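Local structure of collectin placenta 1 (Mus musculus, 2OX9) at residues 59-63 and 122-127; 102-106 and 117-121. The protein probably acts as a scavenger receptor whose calcium-dependent C-type lectin domain binds the leukocyte glycan Lewis(x). All coordinates share one frame; numbering follows the deposited sequence.

Interaction 1: 59-63 and 122-127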
loop_
_atom_site.group_PDB
_atom_site.type_symbol
_atom_site.label_atom_id
_atom_site.label_comp_id
_atom_site.label_asym_id
_atom_site.label_seq_id
_atom_site.Cartn_x
_atom_site.Cartn_y
_atom_site.Cartn_z
ATOM N N ARG A 59 11.148 -9.736 4.768
ATOM C CA ARG A 59 11.203 -8.806 5.890
ATOM C C ARG A 59 10.735 -7.386 5.591
ATOM O O ARG A 59 10.246 -6.699 6.482
ATOM C CB ARG A 59 12.623 -8.755 6.461
ATOM C CG ARG A 59 13.696 -8.644 5.398
ATOM C CD ARG A 59 15.088 -8.629 6.009
ATOM N NE ARG A 59 16.108 -8.992 5.026
ATOM C CZ ARG A 59 17.412 -8.793 5.192
ATOM N NH1 ARG A 59 17.864 -8.227 6.305
ATOM N NH2 ARG A 59 18.267 -9.161 4.245
ATOM N N GLU A 60 10.886 -6.933 4.354
ATOM C CA GLU A 60 10.458 -5.577 4.032
ATOM C C GLU A 60 8.941 -5.427 4.009
ATOM O O GLU A 60 8.215 -6.381 3.716
ATOM C CB GLU A 60 11.045 -5.122 2.690
ATOM C CG GLU A 60 10.912 -6.122 1.555
ATOM C CD GLU A 60 12.010 -7.175 1.569
ATOM O OE1 GLU A 60 13.193 -6.803 1.410
ATOM O OE2 GLU A 60 11.693 -8.369 1.739
ATOM N N SER A 61 8.471 -4.228 4.345
ATOM C CA SER A 61 7.046 -3.917 4.341
ATOM C C SER A 61 6.759 -3.195 3.027
ATOM O O SER A 61 7.653 -2.581 2.450
ATOM C CB SER A 61 6.688 -3.000 5.507
ATOM O OG SER A 61 7.127 -3.544 6.737
ATOM N N HIS A 62 5.518 -3.259 2.563
ATOM C CA HIS A 62 5.158 -2.616 1.301
ATOM C C HIS A 62 4.026 -1.615 1.425
ATOM O O HIS A 62 2.919 -1.971 1.814
ATOM C CB HIS A 62 4.743 -3.659 0.259
ATOM C CG HIS A 62 5.876 -4.464 -0.288
ATOM N ND1 HIS A 62 6.416 -5.540 0.383
ATOM C CD2 HIS A 62 6.580 -4.343 -1.439
ATOM C CE1 HIS A 62 7.406 -6.046 -0.331
ATOM N NE2 HIS A 62 7.527 -5.338 -1.440
ATOM N N TRP A 63 4.306 -0.365 1.076
ATOM C CA TRP A 63 3.289 0.685 1.119
ATOM C C TRP A 63 2.146 0.345 0.148
ATOM O O TRP A 63 2.395 -0.179 -0.943
ATOM C CB TRP A 63 3.881 2.015 0.650
ATOM C CG TRP A 63 4.824 2.708 1.578
ATOM C CD1 TRP A 63 6.054 3.215 1.256
ATOM C CD2 TRP A 63 4.570 3.109 2.936
ATOM N NE1 TRP A 63 6.574 3.913 2.323
ATOM C CE2 TRP A 63 5.687 3.865 3.365
ATOM C CE3 TRP A 63 3.506 2.910 3.825
ATOM C CZ2 TRP A 63 5.772 4.424 4.652
ATOM C CZ3 TRP A 63 3.586 3.467 5.105
ATOM C CH2 TRP A 63 4.714 4.214 5.504
ATOM N N GLU A 122 8.314 6.526 7.450
ATOM C CA GLU A 122 9.007 5.246 7.524
ATOM C C GLU A 122 9.437 4.830 6.121
ATOM O O GLU A 122 8.698 5.015 5.161
ATOM C CB GLU A 122 8.084 4.176 8.116
ATOM C CG GLU A 122 8.758 2.832 8.313
ATOM C CD GLU A 122 9.829 2.872 9.387
ATOM O OE1 GLU A 122 9.466 2.829 10.582
ATOM O OE2 GLU A 122 11.030 2.959 9.039
ATOM N N ILE A 123 10.642 4.288 6.000
ATOM C CA ILE A 123 11.152 3.850 4.703
ATOM C C ILE A 123 10.712 2.407 4.447
ATOM O O ILE A 123 11.157 1.490 5.134
ATOM C CB ILE A 123 12.694 3.915 4.665
ATOM C CG1 ILE A 123 13.165 5.311 5.082
ATOM C CG2 ILE A 123 13.196 3.591 3.260
ATOM C CD1 ILE A 123 14.583 5.346 5.614
ATOM N N ASN A 124 9.836 2.222 3.462
ATOM C CA ASN A 124 9.305 0.904 3.086
ATOM C C ASN A 124 9.400 0.663 1.580
ATOM O O ASN A 124 9.628 1.592 0.815
ATOM C CB ASN A 124 7.818 0.812 3.444
ATOM C CG ASN A 124 7.579 0.545 4.908
ATOM O OD1 ASN A 124 6.537 0.913 5.455
ATOM N ND2 ASN A 124 8.526 -0.118 5.548
ATOM N N ASN A 125 9.233 -0.591 1.164
ATOM C CA ASN A 125 9.198 -0.900 -0.261
ATOM C C ASN A 125 7.760 -0.521 -0.597
ATOM O O ASN A 125 7.029 -0.034 0.275
ATOM C CB ASN A 125 9.419 -2.394 -0.527
ATOM C CG ASN A 125 10.876 -2.786 -0.463
ATOM O OD1 ASN A 125 11.503 -2.698 0.584
ATOM N ND2 ASN A 125 11.427 -3.216 -1.593
ATOM N N PHE A 126 7.337 -0.730 -1.838
ATOM C CA PHE A 126 5.980 -0.366 -2.195
ATOM C C PHE A 126 5.463 -1.131 -3.404
ATOM O O PHE A 126 6.196 -1.898 -4.034
ATOM C CB PHE A 126 5.900 1.153 -2.449
ATOM C CG PHE A 126 6.860 1.650 -3.494
ATOM C CD1 PHE A 126 6.504 1.672 -4.839
ATOM C CD2 PHE A 126 8.124 2.117 -3.130
ATOM C CE1 PHE A 126 7.394 2.157 -5.807
ATOM C CE2 PHE A 126 9.014 2.600 -4.084
ATOM C CZ PHE A 126 8.648 2.622 -5.428
ATOM N N ILE A 127 4.193 -0.919 -3.724
ATOM C CA ILE A 127 3.588 -1.608 -4.857
ATOM C C ILE A 127 2.792 -0.633 -5.715
ATOM O O ILE A 127 1.925 0.069 -5.205
ATOM C CB ILE A 127 2.605 -2.706 -4.385
ATOM C CG1 ILE A 127 3.297 -3.656 -3.403
ATOM C CG2 ILE A 127 2.082 -3.484 -5.597
ATOM C CD1 ILE A 127 2.340 -4.597 -2.722
HETATM O O HOH W 1 13.811 -5.038 -1.442
HETATM O O HOH W 2 10.053 -2.258 4.971
HETATM O O HOH W 3 8.814 -1.025 8.017
#
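W63 and N124 meet where two strands of the C-type lectin fold, 62-64 and 125-131, pair in parallel. The tight part is the indole. N124 CB sits over one face of its five-membered ring, 3.6 Å from the centroid, a CH-pi contact. N124 OD1, its amide plane 63° from the indole, lies above the same ring system and has no hydrogen-bonding partner. E122 O approaches the indole edge near its plane, 3.0 Å from W63 CZ2. The indole NE1 is hydrogen-bonded to E24 O, which helps fix the ring.

Two backbone hydrogen bonds join the segments. N125 N reaches S61 O, just before strand 62-64. W63 N to N125 O is straighter (2.9 Å, 170°). I127 N to W63 O is weak. On the other sheet face, N125 CB covers one face of the H62 imidazole. The amide of N125 is held by S20 and K23.

The loop side, around E60 and S61, is looser and wetter. One water joins S61 N to N124 ND2, the latter weakly. Another bridges S61 OG and the same ND2. E60 holds a third only weakly through OE1, and that water accepts a bond from N125 ND2 at 3.0 Å.

Interaction 2: 102-106 and 117-121. With CA (calcium ion), chain J; CA (calcium ion), chain I; CA (calcium ion), chain K; GAL (beta-D-galactopyranose), chain E.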
loop_
_atom_site.group_PDB
_atom_site.type_symbol
_atom_site.label_atom_id
_atom_site.label_comp_id
_atom_site.label_asym_id
_atom_site.label_seq_id
_atom_site.Cartn_x
_atom_site.Cartn_y
_atom_site.Cartn_z
ATOM N N PRO A 102 1.311 13.245 14.664
ATOM C CA PRO A 102 0.134 12.843 13.884
ATOM C C PRO A 102 -0.178 11.350 13.930
ATOM O O PRO A 102 -1.192 10.904 13.383
ATOM C CB PRO A 102 0.484 13.315 12.479
ATOM C CG PRO A 102 1.961 13.101 12.432
ATOM C CD PRO A 102 2.426 13.623 13.773
ATOM N N GLY A 103 0.699 10.584 14.575
ATOM C CA GLY A 103 0.494 9.152 14.684
ATOM C C GLY A 103 0.913 8.388 13.444
ATOM O O GLY A 103 1.958 8.667 12.855
ATOM N N GLU A 104 0.095 7.415 13.053
ATOM C CA GLU A 104 0.360 6.589 11.878
ATOM C C GLU A 104 -0.818 6.757 10.930
ATOM O O GLU A 104 -1.933 6.346 11.234
ATOM C CB GLU A 104 0.517 5.120 12.295
ATOM C CG GLU A 104 1.632 4.911 13.326
ATOM C CD GLU A 104 1.905 3.444 13.628
ATOM O OE1 GLU A 104 1.007 2.763 14.160
ATOM O OE2 GLU A 104 3.024 2.974 13.333
ATOM N N ASP A 105 -0.562 7.354 9.775
ATOM C CA ASP A 105 -1.629 7.612 8.823
ATOM C C ASP A 105 -1.410 7.021 7.434
ATOM O O ASP A 105 -2.110 7.382 6.484
ATOM C CB ASP A 105 -1.834 9.125 8.698
ATOM C CG ASP A 105 -2.113 9.795 10.037
ATOM O OD1 ASP A 105 -2.325 9.077 11.043
ATOM O OD2 ASP A 105 -2.124 11.049 10.075
ATOM N N CYS A 106 -0.447 6.114 7.324
ATOM C CA CYS A 106 -0.117 5.484 6.050
ATOM C C CYS A 106 -0.140 3.965 6.221
ATOM O O CYS A 106 0.378 3.449 7.201
ATOM C CB CYS A 106 1.259 5.988 5.588
ATOM S SG CYS A 106 1.183 7.707 4.960
ATOM N N ASP A 117 -0.618 0.206 10.129
ATOM C CA ASP A 117 -0.475 1.629 9.889
ATOM C C ASP A 117 0.909 2.047 10.373
ATOM O O ASP A 117 1.342 1.646 11.458
ATOM C CB ASP A 117 -1.594 2.411 10.605
ATOM C CG ASP A 117 -1.690 2.095 12.098
ATOM O OD1 ASP A 117 -1.317 0.979 12.513
ATOM O OD2 ASP A 117 -2.164 2.968 12.858
ATOM N N PHE A 118 1.620 2.804 9.541
ATOM C CA PHE A 118 2.963 3.284 9.877
ATOM C C PHE A 118 2.973 4.812 9.855
ATOM O O PHE A 118 2.068 5.440 9.302
ATOM C CB PHE A 118 4.011 2.859 8.840
ATOM C CG PHE A 118 4.117 1.381 8.606
ATOM C CD1 PHE A 118 3.231 0.732 7.760
ATOM C CD2 PHE A 118 5.169 0.655 9.164
ATOM C CE1 PHE A 118 3.391 -0.622 7.463
ATOM C CE2 PHE A 118 5.336 -0.696 8.874
ATOM C CZ PHE A 118 4.445 -1.334 8.020
ATOM N N GLN A 119 4.020 5.395 10.430
ATOM C CA GLN A 119 4.190 6.838 10.416
ATOM C C GLN A 119 4.598 7.017 8.958
ATOM O O GLN A 119 5.364 6.216 8.429
ATOM C CB GLN A 119 5.322 7.240 11.363
ATOM C CG GLN A 119 5.247 8.672 11.874
ATOM C CD GLN A 119 6.223 8.924 13.014
ATOM O OE1 GLN A 119 6.208 8.216 14.026
ATOM N NE2 GLN A 119 7.080 9.930 12.855
ATOM N N CYS A 120 4.083 8.037 8.288
ATOM C CA CYS A 120 4.394 8.197 6.876
ATOM C C CYS A 120 5.847 8.460 6.497
ATOM O O CYS A 120 6.182 8.446 5.314
ATOM C CB CYS A 120 3.492 9.266 6.272
ATOM S SG CYS A 120 1.714 8.927 6.502
ATOM N N ASP A 121 6.710 8.680 7.483
ATOM C CA ASP A 121 8.121 8.933 7.199
ATOM C C ASP A 121 8.969 7.671 7.277
ATOM O O ASP A 121 10.195 7.735 7.182
ATOM C CB ASP A 121 8.690 9.991 8.155
ATOM C CG ASP A 121 8.598 9.578 9.615
ATOM O OD1 ASP A 121 9.171 8.529 9.987
ATOM O OD2 ASP A 121 7.955 10.312 10.396
HETATM CA CA CA J . 0.476 0.498 13.496
HETATM CA CA CA I . -3.921 7.397 11.713
HETATM CA CA CA K . -3.197 11.104 12.132
HETATM C C1 GAL E . 5.081 -1.877 15.204
HETATM C C2 GAL E . 4.301 -1.282 14.035
HETATM C C3 GAL E . 3.663 0.049 14.438
HETATM C C4 GAL E . 2.851 -0.103 15.730
HETATM C C5 GAL E . 3.698 -0.775 16.822
HETATM C C6 GAL E . 2.896 -1.069 18.076
HETATM O O2 GAL E . 5.179 -1.071 12.942
HETATM O O3 GAL E . 2.807 0.486 13.398
HETATM O O4 GAL E . 1.693 -0.877 15.474
HETATM O O5 GAL E . 4.221 -2.035 16.345
HETATM O O6 GAL E . 3.748 -1.380 19.169
HETATM O O HOH W 4 1.764 9.310 9.788
HETATM O O HOH W 5 5.284 3.424 12.163
HETATM O O HOH W 6 -3.956 5.004 12.825
HETATM O O HOH W 7 -3.832 11.695 14.489
HETATM O O HOH W 8 -4.876 11.705 10.986
#
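E104 and D117 meet at one calcium ion. This is the sugar-binding calcium site of a C-type lectin domain. E104 OE1 binds the ion at 2.4 Å, and D117 gives both its backbone O and OD1, the latter at 2.1 Å. Galactose completes this side of the shell with O3 and O4. E104 reaches the ion with a chain extended beyond CG (chi2 -173°), and its OE2 lies 2.5 Å from galactose O3. D117 CG is turned between its own N and carbonyl carbon (chi1 54°), which brings OD1 round to the same ion as the backbone O. Q92, D94 and N116 add the remaining protein ligands. In the second shell, W96 is a polar partner of E104 and N95 of D117.

Behind the sugar site, E104 O and D105 OD1 bind a second calcium ion. D105 binds a third with both carboxylate oxygens, joined by P102 O. D105 OD1 thus bridges two ions.

The backbone bonds and the disulfide probably hold these ligands in place. D105 and C106 both face F118 in a classic beta bulge. F118 N bonds to C106 O at 2.7 Å, and C106 N to F118 O at 3.3 Å. The C106-C120 disulfide ties the two segments covalently. A water joins G103 O, D105 N and C120 N. Strand 106-109 pairs here with strand 115-118, and F26 of helix 26-35 packs on both cysteines.

Overall arrangement
From the N terminus, the chain forms the hairpin of strands 10-12 and 15-19, passes helix 26-35, strand 39-40 and helix 46-54, then reaches 59-63. It next runs through the small sheet of strands 66-67 and 76-77 and the long calcium-binding loop to 102-106. Strands 106-109 and 115-118 follow, and 117-121 closes the short loop of interaction 2. The chain continues directly into 122-127, which returns to 59-63 and closes the larger loop of interaction 1. Interaction 2 is therefore nested inside interaction 1. The two touch: W63 packs on C106, F118 and Q119, and S61 on F118. Both reach the same mixed sheet, which probably ties the three calcium ions and galactose of interaction 2 to the core.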